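Local coordinates for tRNA endonuclease VMS1 (Saccharomyces cerevisiae, PDB 5WHG), which cleaves peptidyl-tRNAs left on the 60S ribosomal subunit after stalled translation, releasing incomplete polypeptides for degradation in ribosome-associated quality control, at residues Tyr23-Leu37 and Ser189-Gln201. Numbering follows the deposited sequence.
Sequences YIFDLSEQLLNSLKL and SNPNEALTFWNSQ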
ATOM      1  N   TYR A  23      -6.755  -5.376 -10.497  1.00 99.56           N
ATOM      2  CA  TYR A  23      -6.378  -4.504  -9.392  1.00 93.30           C
ATOM      3  C   TYR A  23      -7.281  -4.770  -8.192  1.00 96.51           C
ATOM      4  O   TYR A  23      -8.503  -4.599  -8.270  1.00 99.20           O
ATOM      5  CB  TYR A  23      -6.461  -3.040  -9.808  1.00 87.35           C
ATOM      6  CG  TYR A  23      -5.877  -2.087  -8.787  1.00 91.95           C
ATOM      7  CD1 TYR A  23      -4.525  -2.114  -8.476  1.00 92.74           C
ATOM      8  CD2 TYR A  23      -6.672  -1.156  -8.142  1.00 99.93           C
ATOM      9  CE1 TYR A  23      -3.991  -1.244  -7.554  1.00 92.47           C
ATOM     10  CE2 TYR A  23      -6.138  -0.280  -7.214  1.00 94.13           C
ATOM     11  CZ  TYR A  23      -4.804  -0.330  -6.928  1.00 89.62           C
ATOM     12  OH  TYR A  23      -4.279   0.538  -6.010  1.00 93.57           O
ATOM     13  N   ILE A  24      -6.668  -5.157  -7.073  1.00 87.38           N
ATOM     14  CA  ILE A  24      -7.407  -5.604  -5.904  1.00 86.99           C
ATOM     15  C   ILE A  24      -8.381  -4.555  -5.364  1.00 84.35           C
ATOM     16  O   ILE A  24      -9.390  -4.916  -4.749  1.00 94.93           O
ATOM     17  CB  ILE A  24      -6.385  -6.058  -4.845  1.00 92.28           C
ATOM     18  CG1 ILE A  24      -5.727  -7.361  -5.308  1.00 91.25           C
ATOM     19  CG2 ILE A  24      -7.042  -6.250  -3.493  1.00 88.93           C
ATOM     20  CD1 ILE A  24      -4.400  -7.629  -4.645  1.00 95.18           C
ATOM     21  N   PHE A  25      -8.147  -3.266  -5.619  1.00 79.58           N
ATOM     22  CA  PHE A  25      -9.015  -2.216  -5.095  1.00 86.58           C
ATOM     23  C   PHE A  25      -9.990  -1.662  -6.134  1.00 98.60           C
ATOM     24  O   PHE A  25     -10.591  -0.605  -5.908  1.00107.47           O
ATOM     25  CB  PHE A  25      -8.169  -1.092  -4.503  1.00 86.57           C
ATOM     26  CG  PHE A  25      -7.251  -1.552  -3.405  1.00 86.47           C
ATOM     27  CD1 PHE A  25      -7.773  -2.094  -2.234  1.00 82.68           C
ATOM     28  CD2 PHE A  25      -5.876  -1.462  -3.545  1.00 93.00           C
ATOM     29  CE1 PHE A  25      -6.945  -2.525  -1.218  1.00 78.45           C
ATOM     30  CE2 PHE A  25      -5.039  -1.891  -2.530  1.00101.08           C
ATOM     31  CZ  PHE A  25      -5.574  -2.417  -1.362  1.00 90.77           C
ATOM     32  N   ASP A  26     -10.173  -2.365  -7.251  1.00100.94           N
ATOM     33  CA  ASP A  26     -10.995  -1.880  -8.350  1.00107.70           C
ATOM     34  C   ASP A  26     -11.468  -3.051  -9.210  1.00110.07           C
ATOM     35  O   ASP A  26     -11.500  -2.956 -10.439  1.00108.39           O
ATOM     36  CB  ASP A  26     -10.200  -0.867  -9.177  1.00117.83           C
ATOM     37  CG  ASP A  26     -11.069  -0.063 -10.133  1.00125.77           C
ATOM     38  OD1 ASP A  26     -12.312  -0.233 -10.111  1.00124.86           O
ATOM     39  OD2 ASP A  26     -10.492   0.741 -10.906  1.00126.33           O
ATOM     40  N   LEU A  27     -11.831  -4.163  -8.572  1.00108.13           N
ATOM     41  CA  LEU A  27     -12.321  -5.328  -9.292  1.00107.31           C
ATOM     42  C   LEU A  27     -13.801  -5.180  -9.637  1.00114.99           C
ATOM     43  O   LEU A  27     -14.612  -4.750  -8.806  1.00115.58           O
ATOM     44  CB  LEU A  27     -12.122  -6.591  -8.458  1.00103.50           C
ATOM     45  CG  LEU A  27     -10.746  -6.941  -7.909  1.00 94.46           C
ATOM     46  CD1 LEU A  27     -10.915  -7.966  -6.793  1.00 96.71           C
ATOM     47  CD2 LEU A  27      -9.844  -7.487  -9.010  1.00 83.89           C
ATOM     48  N   SER A  28     -14.146  -5.558 -10.865  1.00118.89           N
ATOM     49  CA  SER A  28     -15.529  -5.568 -11.320  1.00121.35           C
ATOM     50  C   SER A  28     -16.374  -6.525 -10.487  1.00120.37           C
ATOM     51  O   SER A  28     -15.876  -7.496  -9.907  1.00116.40           O
ATOM     52  CB  SER A  28     -15.594  -6.009 -12.766  1.00126.59           C
ATOM     53  OG  SER A  28     -15.149  -7.353 -12.835  1.00129.57           O
ATOM     54  N   GLU A  29     -17.685  -6.259 -10.461  1.00121.31           N
ATOM     55  CA  GLU A  29     -18.576  -7.076  -9.644  1.00125.68           C
ATOM     56  C   GLU A  29     -18.649  -8.509 -10.160  1.00126.75           C
ATOM     57  O   GLU A  29     -18.792  -9.443  -9.361  1.00120.20           O
ATOM     58  CB  GLU A  29     -19.973  -6.450  -9.590  1.00141.29           C
ATOM     59  CG  GLU A  29     -20.810  -6.861  -8.370  1.00148.82           C
ATOM     60  CD  GLU A  29     -22.279  -6.455  -8.487  1.00157.09           C
ATOM     61  OE1 GLU A  29     -22.735  -6.184  -9.619  1.00160.72           O
ATOM     62  OE2 GLU A  29     -22.980  -6.409  -7.448  1.00156.46           O
ATOM     63  N   GLN A  30     -18.543  -8.703 -11.481  1.00134.23           N
ATOM     64  CA  GLN A  30     -18.557 -10.052 -12.044  1.00137.82           C
ATOM     65  C   GLN A  30     -17.397 -10.874 -11.506  1.00125.75           C
ATOM     66  O   GLN A  30     -17.581 -11.988 -11.008  1.00128.65           O
ATOM     67  CB  GLN A  30     -18.502  -9.995 -13.575  1.00151.04           C
ATOM     68  CG  GLN A  30     -18.863 -11.328 -14.254  1.00163.70           C
ATOM     69  CD  GLN A  30     -18.270 -11.483 -15.654  1.00171.70           C
ATOM     70  OE1 GLN A  30     -17.092 -11.197 -15.875  1.00176.03           O
ATOM     71  NE2 GLN A  30     -19.086 -11.945 -16.600  1.00172.53           N
ATOM     72  N   LEU A  31     -16.188 -10.330 -11.588  1.00123.62           N
ATOM     73  CA  LEU A  31     -15.024 -11.049 -11.086  1.00121.58           C
ATOM     74  C   LEU A  31     -15.087 -11.227  -9.568  1.00120.32           C
ATOM     75  O   LEU A  31     -14.700 -12.279  -9.048  1.00123.47           O
ATOM     76  CB  LEU A  31     -13.759 -10.314 -11.519  1.00116.91           C
ATOM     77  CG  LEU A  31     -12.425 -10.869 -11.032  1.00122.79           C
ATOM     78  CD1 LEU A  31     -12.346 -12.343 -11.340  1.00128.30           C
ATOM     79  CD2 LEU A  31     -11.276 -10.128 -11.691  1.00122.06           C
ATOM     80  N   LEU A  32     -15.596 -10.226  -8.843  1.00111.04           N
ATOM     81  CA  LEU A  32     -15.666 -10.308  -7.384  1.00106.71           C
ATOM     82  C   LEU A  32     -16.570 -11.448  -6.933  1.00116.47           C
ATOM     83  O   LEU A  32     -16.143 -12.348  -6.199  1.00108.11           O
ATOM     84  CB  LEU A  32     -16.169  -8.981  -6.816  1.00100.20           C
ATOM     85  CG  LEU A  32     -15.602  -8.564  -5.471  1.00 96.41           C
ATOM     86  CD1 LEU A  32     -14.132  -8.859  -5.461  1.00 98.50           C
ATOM     87  CD2 LEU A  32     -15.817  -7.089  -5.294  1.00 98.86           C
ATOM     88  N   ASN A  33     -17.836 -11.418  -7.368  1.00129.04           N
ATOM     89  CA  ASN A  33     -18.835 -12.406  -6.972  1.00127.94           C
ATOM     90  C   ASN A  33     -18.503 -13.811  -7.453  1.00123.09           C
ATOM     91  O   ASN A  33     -19.145 -14.766  -6.999  1.00123.72           O
ATOM     92  CB  ASN A  33     -20.219 -12.006  -7.498  1.00131.83           C
ATOM     93  CG  ASN A  33     -20.928 -11.004  -6.602  1.00137.71           C
ATOM     94  OD1 ASN A  33     -20.302 -10.301  -5.803  1.00137.86           O
ATOM     95  ND2 ASN A  33     -22.247 -10.940  -6.731  1.00142.57           N
ATOM     96  N   SER A  34     -17.532 -13.965  -8.356  1.00117.04           N
ATOM     97  CA  SER A  34     -17.085 -15.293  -8.752  1.00125.15           C
ATOM     98  C   SER A  34     -16.012 -15.852  -7.821  1.00119.83           C
ATOM     99  O   SER A  34     -15.957 -17.071  -7.634  1.00116.65           O
ATOM    100  CB  SER A  34     -16.579 -15.286 -10.210  1.00134.36           C
ATOM    101  OG  SER A  34     -15.210 -14.908 -10.337  1.00128.77           O
ATOM    102  N   LEU A  35     -15.182 -14.993  -7.215  1.00117.17           N
ATOM    103  CA  LEU A  35     -14.097 -15.437  -6.339  1.00105.41           C
ATOM    104  C   LEU A  35     -14.587 -16.398  -5.257  1.00114.93           C
ATOM    105  O   LEU A  35     -15.554 -16.112  -4.544  1.00120.83           O
ATOM    106  CB  LEU A  35     -13.437 -14.226  -5.689  1.00104.75           C
ATOM    107  CG  LEU A  35     -12.668 -13.286  -6.616  1.00113.20           C
ATOM    108  CD1 LEU A  35     -11.796 -12.326  -5.804  1.00 99.28           C
ATOM    109  CD2 LEU A  35     -11.825 -14.060  -7.649  1.00115.87           C
ATOM    110  N   LYS A  36     -13.901 -17.539  -5.134  1.00114.11           N
ATOM    111  CA  LYS A  36     -14.231 -18.577  -4.164  1.00116.55           C
ATOM    112  C   LYS A  36     -12.955 -19.006  -3.454  1.00121.88           C
ATOM    113  O   LYS A  36     -11.986 -19.405  -4.111  1.00123.13           O
ATOM    114  CB  LYS A  36     -14.881 -19.799  -4.834  1.00122.47           C
ATOM    115  CG  LYS A  36     -15.993 -19.507  -5.836  1.00123.46           C
ATOM    116  CD  LYS A  36     -17.262 -18.982  -5.175  1.00126.75           C
ATOM    117  CE  LYS A  36     -18.444 -19.101  -6.136  1.00138.06           C
ATOM    118  NZ  LYS A  36     -19.769 -18.864  -5.493  1.00140.07           N
ATOM    119  N   LEU A  37     -12.960 -18.945  -2.119  1.00122.10           N
ATOM    120  CA  LEU A  37     -11.743 -19.156  -1.341  1.00114.93           C
ATOM    121  C   LEU A  37     -11.367 -20.631  -1.255  1.00118.28           C
ATOM    122  O   LEU A  37     -12.193 -21.473  -0.888  1.00114.63           O
ATOM    123  CB  LEU A  37     -11.905 -18.606   0.071  1.00109.01           C
ATOM    124  CG  LEU A  37     -10.663 -18.950   0.902  1.00106.45           C
ATOM    125  CD1 LEU A  37      -9.520 -17.979   0.590  1.00 96.72           C
ATOM    126  CD2 LEU A  37     -10.959 -19.024   2.389  1.00104.87           C
ATOM    127  N   SER A 189     -13.519 -10.634   9.772  1.00 94.13           N
ATOM    128  CA  SER A 189     -13.965 -10.811   8.402  1.00 93.11           C
ATOM    129  C   SER A 189     -13.123 -11.864   7.693  1.00 93.27           C
ATOM    130  O   SER A 189     -11.953 -12.076   8.025  1.00 93.99           O
ATOM    131  CB  SER A 189     -13.861  -9.491   7.643  1.00 91.10           C
ATOM    132  OG  SER A 189     -14.600  -8.462   8.275  1.00 93.89           O
ATOM    133  N   ASN A 190     -13.746 -12.536   6.681  1.00 84.87           N
ATOM    134  CA  ASN A 190     -13.038 -13.493   5.844  1.00 85.17           C
ATOM    135  C   ASN A 190     -12.531 -12.788   4.596  1.00 83.50           C
ATOM    136  O   ASN A 190     -12.966 -11.671   4.295  1.00 85.57           O
ATOM    137  CB  ASN A 190     -13.958 -14.667   5.496  1.00 88.54           C
ATOM    138  CG  ASN A 190     -15.168 -14.240   4.701  1.00 95.20           C
ATOM    139  OD1 ASN A 190     -15.052 -13.572   3.665  1.00 95.52           O
ATOM    140  ND2 ASN A 190     -16.348 -14.623   5.179  1.00102.23           N
ATOM    141  N   PRO A 191     -11.604 -13.399   3.848  1.00 87.77           N
ATOM    142  CA  PRO A 191     -11.000 -12.677   2.703  1.00 93.29           C
ATOM    143  C   PRO A 191     -11.991 -12.208   1.626  1.00 94.99           C
ATOM    144  O   PRO A 191     -11.761 -11.149   1.027  1.00 90.51           O
ATOM    145  CB  PRO A 191      -9.989 -13.690   2.145  1.00 85.44           C
ATOM    146  CG  PRO A 191      -9.666 -14.590   3.320  1.00 87.62           C
ATOM    147  CD  PRO A 191     -10.929 -14.684   4.122  1.00 85.78           C
ATOM    148  N   ASN A 192     -13.081 -12.936   1.354  1.00 94.71           N
ATOM    149  CA  ASN A 192     -14.082 -12.403   0.429  1.00 92.01           C
ATOM    150  C   ASN A 192     -14.702 -11.128   0.974  1.00 96.70           C
ATOM    151  O   ASN A 192     -14.919 -10.160   0.232  1.00 96.47           O
ATOM    152  CB  ASN A 192     -15.179 -13.430   0.149  1.00 86.50           C
ATOM    153  CG  ASN A 192     -14.738 -14.482  -0.812  1.00101.63           C
ATOM    154  OD1 ASN A 192     -14.252 -15.534  -0.404  1.00110.59           O
ATOM    155  ND2 ASN A 192     -14.874 -14.200  -2.108  1.00104.49           N
ATOM    156  N   GLU A 193     -14.989 -11.107   2.275  1.00 90.77           N
ATOM    157  CA  GLU A 193     -15.543  -9.909   2.889  1.00 91.08           C
ATOM    158  C   GLU A 193     -14.576  -8.740   2.800  1.00 87.33           C
ATOM    159  O   GLU A 193     -14.998  -7.589   2.624  1.00 89.81           O
ATOM    160  CB  GLU A 193     -15.918 -10.205   4.335  1.00 99.32           C
ATOM    161  CG  GLU A 193     -17.081 -11.162   4.418  1.00108.76           C
ATOM    162  CD  GLU A 193     -17.433 -11.529   5.825  1.00111.11           C
ATOM    163  OE1 GLU A 193     -16.502 -11.720   6.638  1.00105.92           O
ATOM    164  OE2 GLU A 193     -18.644 -11.619   6.111  1.00118.93           O
ATOM    165  N   ALA A 194     -13.274  -9.012   2.920  1.00 83.92           N
ATOM    166  CA  ALA A 194     -12.289  -7.945   2.769  1.00 89.11           C
ATOM    167  C   ALA A 194     -12.296  -7.395   1.347  1.00 90.05           C
ATOM    168  O   ALA A 194     -12.365  -6.173   1.146  1.00 81.67           O
ATOM    169  CB  ALA A 194     -10.897  -8.450   3.145  1.00 82.97           C
ATOM    170  N   LEU A 195     -12.236  -8.294   0.351  1.00 90.34           N
ATOM    171  CA  LEU A 195     -12.217  -7.881  -1.050  1.00 90.87           C
ATOM    172  C   LEU A 195     -13.441  -7.051  -1.417  1.00 98.75           C
ATOM    173  O   LEU A 195     -13.327  -6.059  -2.145  1.00 99.99           O
ATOM    174  CB  LEU A 195     -12.120  -9.103  -1.957  1.00 89.68           C
ATOM    175  CG  LEU A 195     -10.728  -9.737  -2.013  1.00 93.63           C
ATOM    176  CD1 LEU A 195     -10.782 -11.051  -2.750  1.00 96.80           C
ATOM    177  CD2 LEU A 195      -9.719  -8.826  -2.676  1.00 96.55           C
ATOM    178  N   THR A 196     -14.623  -7.427  -0.930  1.00108.33           N
ATOM    179  CA  THR A 196     -15.795  -6.652  -1.319  1.00114.85           C
ATOM    180  C   THR A 196     -15.784  -5.277  -0.665  1.00104.60           C
ATOM    181  O   THR A 196     -16.185  -4.291  -1.295  1.00108.97           O
ATOM    182  CB  THR A 196     -17.085  -7.422  -1.009  1.00122.96           C
ATOM    183  OG1 THR A 196     -18.222  -6.601  -1.305  1.00123.53           O
ATOM    184  CG2 THR A 196     -17.139  -7.840   0.435  1.00126.74           C
ATOM    185  N   PHE A 197     -15.284  -5.177   0.567  1.00 98.75           N
ATOM    186  CA  PHE A 197     -15.181  -3.874   1.220  1.00104.70           C
ATOM    187  C   PHE A 197     -14.149  -2.979   0.534  1.00107.50           C
ATOM    188  O   PHE A 197     -14.331  -1.757   0.456  1.00106.19           O
ATOM    189  CB  PHE A 197     -14.829  -4.057   2.695  1.00112.46           C
ATOM    190  CG  PHE A 197     -14.491  -2.771   3.395  1.00118.67           C
ATOM    191  CD1 PHE A 197     -15.498  -1.923   3.842  1.00121.29           C
ATOM    192  CD2 PHE A 197     -13.167  -2.399   3.588  1.00115.20           C
ATOM    193  CE1 PHE A 197     -15.189  -0.737   4.471  1.00117.58           C
ATOM    194  CE2 PHE A 197     -12.847  -1.217   4.221  1.00108.45           C
ATOM    195  CZ  PHE A 197     -13.856  -0.381   4.658  1.00110.68           C
ATOM    196  N   TRP A 198     -13.043  -3.567   0.067  1.00106.22           N
ATOM    197  CA  TRP A 198     -12.063  -2.819  -0.712  1.00105.52           C
ATOM    198  C   TRP A 198     -12.672  -2.264  -1.992  1.00116.71           C
ATOM    199  O   TRP A 198     -12.341  -1.149  -2.414  1.00125.71           O
ATOM    200  CB  TRP A 198     -10.866  -3.719  -1.034  1.00 99.78           C
ATOM    201  CG  TRP A 198     -10.090  -4.000   0.180  1.00 96.22           C
ATOM    202  CD1 TRP A 198     -10.173  -3.322   1.355  1.00 95.49           C
ATOM    203  CD2 TRP A 198      -9.113  -5.030   0.375  1.00 85.46           C
ATOM    204  NE1 TRP A 198      -9.306  -3.857   2.273  1.00 91.61           N
ATOM    205  CE2 TRP A 198      -8.644  -4.910   1.703  1.00 81.92           C
ATOM    206  CE3 TRP A 198      -8.592  -6.040  -0.431  1.00 83.55           C
ATOM    207  CZ2 TRP A 198      -7.683  -5.765   2.240  1.00 73.82           C
ATOM    208  CZ3 TRP A 198      -7.630  -6.887   0.102  1.00 82.04           C
ATOM    209  CH2 TRP A 198      -7.191  -6.748   1.425  1.00 80.89           C
ATOM    210  N   ASN A 199     -13.554  -3.030  -2.630  1.00112.11           N
ATOM    211  CA  ASN A 199     -14.156  -2.617  -3.895  1.00116.98           C
ATOM    212  C   ASN A 199     -15.538  -2.017  -3.638  1.00129.66           C
ATOM    213  O   ASN A 199     -16.579  -2.593  -3.958  1.00140.06           O
ATOM    214  CB  ASN A 199     -14.229  -3.795  -4.858  1.00114.12           C
ATOM    215  CG  ASN A 199     -12.871  -4.352  -5.205  1.00106.08           C
ATOM    216  OD1 ASN A 199     -12.215  -3.879  -6.128  1.00108.80           O
ATOM    217  ND2 ASN A 199     -12.448  -5.376  -4.478  1.00102.23           N
ATOM    218  N   SER A 200     -15.522  -0.829  -3.043  1.00131.23           N
ATOM    219  CA  SER A 200     -16.742  -0.069  -2.817  1.00141.15           C
ATOM    220  C   SER A 200     -16.355   1.387  -2.635  1.00156.65           C
ATOM    221  O   SER A 200     -15.396   1.693  -1.924  1.00157.42           O
ATOM    222  CB  SER A 200     -17.507  -0.575  -1.592  1.00133.87           C
ATOM    223  OG  SER A 200     -16.669  -0.561  -0.452  1.00133.62           O
ATOM    224  N   GLN A 201     -17.106   2.281  -3.279  1.00170.82           N
ATOM    225  CA  GLN A 201     -16.777   3.700  -3.229  1.00179.18           C
ATOM    226  C   GLN A 201     -16.716   4.240  -1.808  1.00176.61           C
ATOM    227  O   GLN A 201     -16.185   5.337  -1.605  1.00176.85           O
ATOM    228  CB  GLN A 201     -17.794   4.504  -4.046  1.00189.64           C
ATOM    229  CG  GLN A 201     -17.928   4.062  -5.500  1.00191.71           C
ATOM    230  CD  GLN A 201     -18.989   4.848  -6.248  1.00197.44           C
ATOM    231  OE1 GLN A 201     -19.027   6.077  -6.182  1.00198.19           O
ATOM    232  NE2 GLN A 201     -19.865   4.139  -6.955  1.00200.59           N
TER
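Phe25 sets the edge of its ring over one face of the Trp198 indole in a T-shaped stack, its CE1 3.7 Å from Trp198 CD2 and the planes at 65°. Ile24 lies alongside the same indole, and its CG2, turned away from the backbone N by a chi1 of -71°, also reaches Leu195 CD2 at 3.8 Å. A branched aliphatic suits this place because one methyl serves both an aromatic and a leucine. Leu195, central in helix 191-198, spreads its two methyls: CD2 toward Ile24, CD1 against Leu35 CD1. Leu32 of helix 29-34 lies across Leu195 CB, its methyls touching Asn199 CB and the ND2 end of the amide.

That amide, just past the helical residues, joins the two backbones. Its OD1 accepts from Leu27 N, while ND2 donates to Leu195 O, one turn back, and weakly to Ile24 O. Asparagine suits the position because one amide offers main-chain groups both donor and acceptor. Replacing Asn199 by an alanine is likely to leave Leu27 N and Ile24 O without their amide partner and a gap beside the Leu27 and Leu32 side chains. Farther along, Asn192 ND2 donates to Leu35 O at 3.2 Å from above the carbonyl plane, while Leu37 CD1 rests near Pro191 CG.

Strand 36-37 edges the antiparallel sheet whose strands 162-166 and 176-179 add Phe165 and Ile178 to the apolar layer, packing helix 191-198 on that sheet. The chemistry is thus divided: hydrocarbon supplies the packing, and two asparagine amides, each bonded to main chain, help fix the register.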